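Local structure of peptide ABC transporter, peptide-binding protein (Thermus thermophilus, 2D5W) at residues G67-T72 and K79-D84; N309-C314 and Q453-C458; L320-K325 and F405-V410. The protein binds oligopeptides, here a pentapeptide, and probably delivers them to an ABC transporter for uptake across the membrane. One frame throughout, in Å; residues are numbered along the deposited sequence.

Contact 1 of 3, residues G67-T72 and K79-D84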
# COMPACT_ATOMS: atom_id res chain seq x y z
N GLY A 67 13.03 -20.00 -21.97
CA GLY A 67 13.47 -18.95 -22.88
C GLY A 67 12.67 -17.66 -22.90
O GLY A 67 12.90 -16.80 -23.75
N ARG A 68 11.73 -17.50 -21.97
CA ARG A 68 10.93 -16.28 -21.93
C ARG A 68 11.64 -15.16 -21.18
O ARG A 68 11.21 -14.00 -21.23
CB ARG A 68 9.56 -16.56 -21.32
CG ARG A 68 8.60 -17.27 -22.26
CD ARG A 68 7.29 -17.60 -21.56
NE ARG A 68 6.29 -18.17 -22.46
CZ ARG A 68 5.54 -17.47 -23.30
NH1 ARG A 68 4.67 -18.10 -24.08
NH2 ARG A 68 5.65 -16.15 -23.37
N LEU A 69 12.71 -15.50 -20.47
CA LEU A 69 13.50 -14.49 -19.76
C LEU A 69 14.88 -14.45 -20.40
O LEU A 69 15.48 -15.49 -20.66
CB LEU A 69 13.66 -14.83 -18.28
CG LEU A 69 12.46 -14.74 -17.33
CD1 LEU A 69 12.94 -15.02 -15.92
CD2 LEU A 69 11.83 -13.35 -17.40
N ARG A 70 15.37 -13.24 -20.65
CA ARG A 70 16.70 -13.06 -21.23
C ARG A 70 17.42 -11.95 -20.48
O ARG A 70 16.94 -10.82 -20.40
CB ARG A 70 16.60 -12.69 -22.71
CG ARG A 70 16.15 -13.83 -23.62
CD ARG A 70 16.05 -13.36 -25.06
NE ARG A 70 15.05 -12.31 -25.21
CZ ARG A 70 13.74 -12.51 -25.15
NH1 ARG A 70 12.90 -11.49 -25.29
NH2 ARG A 70 13.26 -13.73 -24.96
N VAL A 71 18.57 -12.29 -19.92
CA VAL A 71 19.38 -11.33 -19.18
C VAL A 71 20.66 -11.07 -19.94
O VAL A 71 21.41 -12.00 -20.25
CB VAL A 71 19.74 -11.85 -17.77
CG1 VAL A 71 20.61 -10.83 -17.05
CG2 VAL A 71 18.48 -12.13 -16.98
N THR A 72 20.92 -9.81 -20.26
CA THR A 72 22.13 -9.45 -20.99
C THR A 72 22.94 -8.44 -20.19
O THR A 72 22.39 -7.55 -19.54
CB THR A 72 21.79 -8.85 -22.37
OG1 THR A 72 20.94 -7.72 -22.22
CG2 THR A 72 21.09 -9.89 -23.24
N LYS A 79 22.51 -4.94 -15.86
CA LYS A 79 21.87 -5.85 -16.79
C LYS A 79 20.62 -5.30 -17.45
O LYS A 79 20.02 -4.33 -16.99
CB LYS A 79 21.48 -7.13 -16.06
CG LYS A 79 22.58 -7.77 -15.24
CD LYS A 79 22.00 -8.81 -14.29
CE LYS A 79 23.09 -9.54 -13.52
NZ LYS A 79 23.92 -8.60 -12.73
N ARG A 80 20.23 -5.98 -18.52
CA ARG A 80 19.01 -5.68 -19.26
C ARG A 80 18.22 -6.97 -19.12
O ARG A 80 18.74 -8.06 -19.37
CB ARG A 80 19.32 -5.44 -20.73
CG ARG A 80 18.10 -5.27 -21.63
CD ARG A 80 18.50 -5.42 -23.09
NE ARG A 80 17.38 -5.28 -24.02
CZ ARG A 80 16.87 -4.11 -24.41
NH1 ARG A 80 17.38 -2.97 -23.96
NH2 ARG A 80 15.85 -4.08 -25.26
N LEU A 81 16.97 -6.86 -18.69
CA LEU A 81 16.11 -8.03 -18.56
C LEU A 81 14.95 -7.91 -19.52
O LEU A 81 14.29 -6.86 -19.59
CB LEU A 81 15.55 -8.15 -17.14
CG LEU A 81 14.43 -9.18 -17.00
CD1 LEU A 81 14.99 -10.59 -17.20
CD2 LEU A 81 13.78 -9.06 -15.63
N GLU A 82 14.71 -8.97 -20.29
CA GLU A 82 13.58 -9.01 -21.21
C GLU A 82 12.70 -10.15 -20.74
O GLU A 82 13.18 -11.24 -20.42
CB GLU A 82 14.05 -9.25 -22.66
CG GLU A 82 14.79 -8.06 -23.25
CD GLU A 82 14.90 -8.11 -24.76
OE1 GLU A 82 15.48 -7.17 -25.34
OE2 GLU A 82 14.41 -9.09 -25.37
N MET A 83 11.40 -9.88 -20.68
CA MET A 83 10.42 -10.85 -20.22
C MET A 83 9.28 -11.01 -21.22
O MET A 83 8.48 -10.10 -21.40
CB MET A 83 9.88 -10.38 -18.87
CG MET A 83 8.76 -11.22 -18.30
SD MET A 83 8.06 -10.40 -16.86
CE MET A 83 9.35 -10.70 -15.75
N ASP A 84 9.20 -12.18 -21.85
CA ASP A 84 8.17 -12.47 -22.84
C ASP A 84 6.89 -12.99 -22.21
O ASP A 84 6.90 -14.03 -21.54
CB ASP A 84 8.65 -13.51 -23.85
CG ASP A 84 9.83 -13.05 -24.68
OD1 ASP A 84 10.47 -13.92 -25.30
OD2 ASP A 84 10.12 -11.83 -24.72
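The guanidinium of Arg-70 meets two carboxylates at its edge, both close to its plane. Glu-82 sits along the NE side and Asp-84 at the NH1 and NH2 end. The Glu-82 carboxylate stands almost square to the guanidinium, 89° between planes. Glu-82 OE2 takes Arg-70 NH1 at 2.8 Å through its anti lone pair and also a longer, more bent bond from NE. Asp-84 is turned less, 39°, and is gripped end-on by two bonds: NH1 of Arg-70 to OD2 at 2.9 Å, on the syn side, and NH2 to OD1 at 2.8 Å, from above the carboxylate plane. The Arg-70 chain bends at chi3 (-63°), which swings the group across to the partner strand. Four bonds therefore fix its rotation. With an alanine in place of Arg-70, Asp-84 would probably lose its cation across the hairpin, while Glu-82 would keep its bridges to Arg-80 and Arg-130. Glu-82 is shared: its OE1 takes both NE and NH2 of Arg-80, which also pairs with Glu-142, and its OE2 also pairs with Arg-130. The extended Arg-68 chain runs beside Asp-84, and Arg-68 NH2 meets Asp-84 O at 3.1 Å from above the carbonyl plane; Arg-68 NE pairs with Glu-60. The face with Leu-69, Val-71, Leu-81 and Met-83 is mainly apolar. Leu-69 CD2 lies alongside Met-83, 3.8 Å from CG, and Val-71 CG2 touches Leu-81 CD1 at 3.8 Å. Hydrogen-bonded pairs Arg-70/Glu-82 and Thr-72/Arg-80 alternate with non-hydrogen-bonded pairs Leu-69/Met-83 and Val-71/Leu-81. The contact is a surface beta hairpin of strands 69-75 and 78-86. Strand 69-75 is an outermost strand of a four-stranded antiparallel sheet. Strand 78-86 lies between it and strand 136-141, whose Thr-138 bonds to Asp-84 OD2.

Contact 2 of 3, residues N309-C314 and Q453-C458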
# COMPACT_ATOMS: atom_id res chain seq x y z
N ASN A 309 6.57 15.56 8.75
CA ASN A 309 6.78 16.53 7.69
C ASN A 309 8.12 17.22 7.94
O ASN A 309 8.30 17.86 8.98
CB ASN A 309 5.66 17.57 7.69
CG ASN A 309 5.75 18.51 6.51
OD1 ASN A 309 6.83 18.77 5.99
ND2 ASN A 309 4.61 19.05 6.08
N LYS A 310 9.06 17.08 7.01
CA LYS A 310 10.38 17.69 7.16
C LYS A 310 10.64 18.74 6.09
O LYS A 310 11.79 19.15 5.88
CB LYS A 310 11.46 16.61 7.12
CG LYS A 310 11.33 15.58 8.23
CD LYS A 310 12.30 14.41 8.05
CE LYS A 310 11.96 13.58 6.82
NZ LYS A 310 10.63 12.92 6.92
N PHE A 311 9.58 19.19 5.42
CA PHE A 311 9.73 20.20 4.37
C PHE A 311 9.96 21.58 4.98
O PHE A 311 9.07 22.16 5.60
CB PHE A 311 8.50 20.24 3.47
CG PHE A 311 8.36 19.05 2.58
CD1 PHE A 311 7.58 17.96 2.95
CD2 PHE A 311 9.03 19.00 1.36
CE1 PHE A 311 7.48 16.84 2.12
CE2 PHE A 311 8.93 17.90 0.53
CZ PHE A 311 8.15 16.81 0.91
N GLU A 312 11.16 22.10 4.77
CA GLU A 312 11.56 23.39 5.31
C GLU A 312 10.79 24.60 4.77
O GLU A 312 10.85 25.68 5.35
CB GLU A 312 13.06 23.58 5.11
CG GLU A 312 13.89 22.66 6.01
CD GLU A 312 15.33 22.51 5.54
OE1 GLU A 312 15.99 23.53 5.29
OE2 GLU A 312 15.79 21.35 5.43
N ASN A 313 10.07 24.43 3.66
CA ASN A 313 9.31 25.54 3.11
C ASN A 313 8.03 25.78 3.91
O ASN A 313 7.35 26.79 3.71
CB ASN A 313 8.97 25.29 1.63
CG ASN A 313 8.26 23.98 1.41
OD1 ASN A 313 8.84 22.91 1.56
ND2 ASN A 313 6.98 24.06 1.04
N CYS A 314 7.69 24.85 4.80
CA CYS A 314 6.52 25.00 5.67
C CYS A 314 7.11 25.53 6.97
O CYS A 314 7.78 24.81 7.70
CB CYS A 314 5.83 23.65 5.92
SG CYS A 314 5.17 22.88 4.41
N GLN A 453 0.08 12.98 -0.28
CA GLN A 453 1.18 13.37 -1.16
C GLN A 453 1.34 14.88 -1.33
O GLN A 453 1.90 15.34 -2.32
CB GLN A 453 1.01 12.67 -2.52
CG GLN A 453 1.34 11.17 -2.42
CD GLN A 453 0.64 10.28 -3.44
OE1 GLN A 453 0.78 9.06 -3.39
NE2 GLN A 453 -0.12 10.88 -4.35
N ARG A 454 0.89 15.65 -0.34
CA ARG A 454 0.99 17.11 -0.41
C ARG A 454 1.58 17.77 0.85
O ARG A 454 1.26 18.91 1.17
CB ARG A 454 -0.38 17.72 -0.73
CG ARG A 454 -0.93 17.31 -2.09
CD ARG A 454 -0.12 17.88 -3.25
NE ARG A 454 -0.73 17.58 -4.55
CZ ARG A 454 -0.64 16.41 -5.18
NH1 ARG A 454 -1.24 16.24 -6.35
NH2 ARG A 454 0.07 15.42 -4.66
N ALA A 455 2.46 17.05 1.55
CA ALA A 455 3.10 17.62 2.73
C ALA A 455 3.97 18.81 2.31
O ALA A 455 4.17 19.75 3.08
CB ALA A 455 3.94 16.57 3.44
N SER A 456 4.49 18.76 1.08
CA SER A 456 5.34 19.85 0.58
C SER A 456 4.53 21.13 0.42
O SER A 456 5.10 22.22 0.31
CB SER A 456 5.98 19.46 -0.76
OG SER A 456 5.00 19.34 -1.78
N GLU A 457 3.21 21.00 0.40
CA GLU A 457 2.30 22.14 0.29
C GLU A 457 1.71 22.41 1.67
O GLU A 457 0.76 23.18 1.82
CB GLU A 457 1.18 21.84 -0.71
CG GLU A 457 1.65 21.72 -2.15
CD GLU A 457 2.17 23.03 -2.72
OE1 GLU A 457 1.42 24.03 -2.67
OE2 GLU A 457 3.31 23.05 -3.21
N CYS A 458 2.28 21.75 2.68
CA CYS A 458 1.89 21.88 4.08
C CYS A 458 0.45 21.45 4.39
O CYS A 458 -0.19 21.99 5.29
CB CYS A 458 2.14 23.32 4.56
SG CYS A 458 3.64 24.10 3.86
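Cys-314 and Cys-458 both set SG anti to their own carbonyl carbon (chi1 -36° in Cys-458), which places each sulfur beside its own backbone N, where the two meet. The SG atoms of Cys-314 and Cys-458 are bonded at 2.0 Å. The torsion about this disulfide is -96°, near the right angle that such a bond prefers. Asn-313 holds CG between its backbone N and carbonyl carbon (chi1 55°), which sends the amide over to the other loop. There Asn-313 ND2 gives a short bond to Ser-456 O, 2.7 Å, with the acceptor in the amide plane. Asn-309 works with both ends of its amide. Asn-309 OD1 accepts from Phe-311 N at 2.8 Å, closing an Asx turn. Asn-309 ND2 reaches Ala-455 O at 3.1 Å in a more bent bond, and also bonds to Trp-460 O. Ala-455 O has a second donor, Cys-458 N, which comes from the opposite face of the carbonyl plane. This oxygen of the buried Ala-455 is thus held from two sides. The Phe-311 ring packs flat against Ser-456 and also touches Ala-455. Ser-456 CB lies over one face, 3.7 Å from the Phe-311 ring centroid, in a CH-pi contact. Ala-455 CB touches Phe-311 CE1 at 3.8 Å. Val-491 also packs on this ring. Phe-311 to Cys-314 forms a type I beta turn, closed by Cys-314 N to Phe-311 O, and Cys-314 is the N-cap of helix 315-320. The partner segment makes a brief 3-10 turn at Ala-455 and Ser-456 before strand 463-469. The arrangement is a disulfide-crosslinked pair of loops, with side-chain amides bonded to backbone carbonyls beside the covalent link. It ties together two regions of the solute-binding protein family 5 fold that are far apart in sequence.

Contact 3 of 3, residues L320-K325 and F405-V410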
# COMPACT_ATOMS: atom_id res chain seq x y z
N LEU A 320 8.89 24.05 14.67
CA LEU A 320 8.95 22.88 15.55
C LEU A 320 10.28 22.15 15.46
O LEU A 320 10.58 21.30 16.30
CB LEU A 320 7.82 21.91 15.20
CG LEU A 320 6.39 22.41 15.43
CD1 LEU A 320 5.40 21.36 14.93
CD2 LEU A 320 6.18 22.69 16.90
N GLY A 321 11.07 22.48 14.45
CA GLY A 321 12.36 21.84 14.27
C GLY A 321 12.27 20.39 13.83
O GLY A 321 13.16 19.58 14.11
N LEU A 322 11.19 20.04 13.13
CA LEU A 322 11.00 18.67 12.68
C LEU A 322 12.06 18.21 11.68
O LEU A 322 12.24 17.01 11.47
CB LEU A 322 9.60 18.50 12.08
CG LEU A 322 8.46 18.82 13.04
CD1 LEU A 322 7.12 18.53 12.37
CD2 LEU A 322 8.60 17.99 14.30
N ASN A 323 12.75 19.17 11.08
CA ASN A 323 13.80 18.87 10.11
C ASN A 323 15.13 18.49 10.77
O ASN A 323 16.07 18.07 10.09
CB ASN A 323 14.00 20.08 9.18
CG ASN A 323 14.25 21.37 9.95
OD1 ASN A 323 13.54 21.69 10.90
ND2 ASN A 323 15.27 22.11 9.53
N ASP A 324 15.20 18.62 12.09
CA ASP A 324 16.41 18.28 12.85
C ASP A 324 16.23 16.89 13.45
O ASP A 324 15.25 16.64 14.15
CB ASP A 324 16.63 19.31 13.96
CG ASP A 324 18.02 19.25 14.56
OD1 ASP A 324 18.41 18.18 15.08
OD2 ASP A 324 18.74 20.27 14.50
N LYS A 325 17.16 15.98 13.19
CA LYS A 325 17.03 14.63 13.71
C LYS A 325 16.89 14.59 15.23
O LYS A 325 16.26 13.68 15.77
CB LYS A 325 18.21 13.75 13.28
CG LYS A 325 19.54 14.04 13.96
CD LYS A 325 20.59 13.02 13.55
CE LYS A 325 21.93 13.31 14.20
NZ LYS A 325 22.98 12.34 13.76
N PHE A 405 5.33 24.27 21.11
CA PHE A 405 5.43 22.91 20.60
C PHE A 405 4.10 22.16 20.67
O PHE A 405 3.89 21.29 21.52
CB PHE A 405 6.52 22.13 21.34
CG PHE A 405 7.17 21.05 20.50
CD1 PHE A 405 8.55 20.96 20.41
CD2 PHE A 405 6.39 20.14 19.78
CE1 PHE A 405 9.16 19.98 19.63
CE2 PHE A 405 6.99 19.16 18.99
CZ PHE A 405 8.37 19.08 18.92
N GLU A 406 3.20 22.56 19.78
CA GLU A 406 1.90 21.91 19.63
C GLU A 406 2.03 21.33 18.24
O GLU A 406 2.17 22.07 17.26
CB GLU A 406 0.75 22.91 19.67
CG GLU A 406 -0.61 22.27 19.44
CD GLU A 406 -1.73 23.28 19.41
OE1 GLU A 406 -1.94 23.98 20.43
OE2 GLU A 406 -2.41 23.38 18.37
N ILE A 407 2.01 20.01 18.14
CA ILE A 407 2.20 19.33 16.87
C ILE A 407 0.94 18.61 16.40
O ILE A 407 0.24 17.98 17.19
CB ILE A 407 3.39 18.34 16.98
CG1 ILE A 407 3.74 17.76 15.62
CG2 ILE A 407 3.06 17.24 17.99
CD1 ILE A 407 5.04 16.98 15.62
N GLU A 408 0.65 18.72 15.11
CA GLU A 408 -0.52 18.06 14.54
C GLU A 408 -0.26 16.56 14.54
O GLU A 408 0.86 16.12 14.28
CB GLU A 408 -0.75 18.55 13.10
CG GLU A 408 -2.01 17.97 12.47
CD GLU A 408 -2.20 18.38 11.02
OE1 GLU A 408 -3.23 19.01 10.71
OE2 GLU A 408 -1.32 18.07 10.18
N TYR A 409 -1.30 15.78 14.84
CA TYR A 409 -1.18 14.32 14.87
C TYR A 409 -2.39 13.77 14.13
O TYR A 409 -3.52 13.78 14.64
CB TYR A 409 -1.14 13.84 16.32
CG TYR A 409 -0.72 12.40 16.58
CD1 TYR A 409 -0.36 12.01 17.86
CD2 TYR A 409 -0.71 11.44 15.57
CE1 TYR A 409 -0.02 10.69 18.15
CE2 TYR A 409 -0.37 10.10 15.85
CZ TYR A 409 -0.02 9.74 17.15
OH TYR A 409 0.31 8.45 17.47
N VAL A 410 -2.15 13.32 12.90
CA VAL A 410 -3.17 12.80 12.02
C VAL A 410 -3.17 11.28 11.93
O VAL A 410 -2.12 10.66 11.88
CB VAL A 410 -2.97 13.32 10.57
CG1 VAL A 410 -4.02 12.73 9.64
CG2 VAL A 410 -3.01 14.83 10.55
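Leu-320 is the main bump of this contact, and the hollow it enters is formed by Phe-405, Glu-406 and Ile-407. Its two methyl branches part to different walls. Leu-320 CD2 rests over one face of the Phe-405 ring, displaced toward the rim, 4.2 Å from the centroid and 23° off the normal: a CH-pi contact. Leu-320 CD2 also lies 3.8 Å from Phe-405 CA, so it touches both the ring and the backbone of Phe-405. The other branch goes along the strand. Leu-320 CD1 meets Ile-407 CG1 at 4.0 Å and lies beside the carbonyl oxygen of Glu-406. Phe-405 sets CG roughly opposite its backbone N (chi1 -151°), which brings the ring up against Leu-320. Trp-386 meets the same ring, with the planes at about 50°. The second bump comes from the strand. Ile-407 extends CG1 and CD1 outward in a stretched chain, and the tip enters beside the branches of Leu-322. There Ile-407 CD1 touches Leu-322 CD2 at 3.9 Å, with CD1 of the leucine a little farther off. Ile-407 thus touches both leucines, Leu-320 along its shaft and Leu-322 at its end. No hydrogen bond crosses between the two segments, and the fit rests mainly on apolar packing. Gly-321 separates the leucines as the C-prime residue of a Schellman motif, its positive phi ending helix 315-320. The type I turn from Gly-321 to Asp-324 then leads to Asp-324, the N-cap of helix 325-333. The contact sets this corner between two helices against strand 401-410. That strand pairs in parallel with 435-438 and 463-469 and antiparallel with 394-398, and Met-463 also packs on Ile-407.

Contacts 2 and 3 are neighbours, with centres about 12 Å apart on the same side of the chain's centre. They touch directly: Asn-309 O lies 3.4 Å from Leu-322 CB, and Glu-312 packs on Asn-323. Helix 315-320 joins them: Cys-314 sits at its N-cap position, and the Schellman motif at Gly-321 closes it. Both segments of contact 3 fall within the chain stretch that the disulfide of contact 2 closes. Contact 1 is remote. Its centre is about 40 Å from that of contact 2 and about 47 Å from that of contact 3, on the opposite side of the chain's centre from contact 3. Its nearest atoms stay about 25 Å from contact 2.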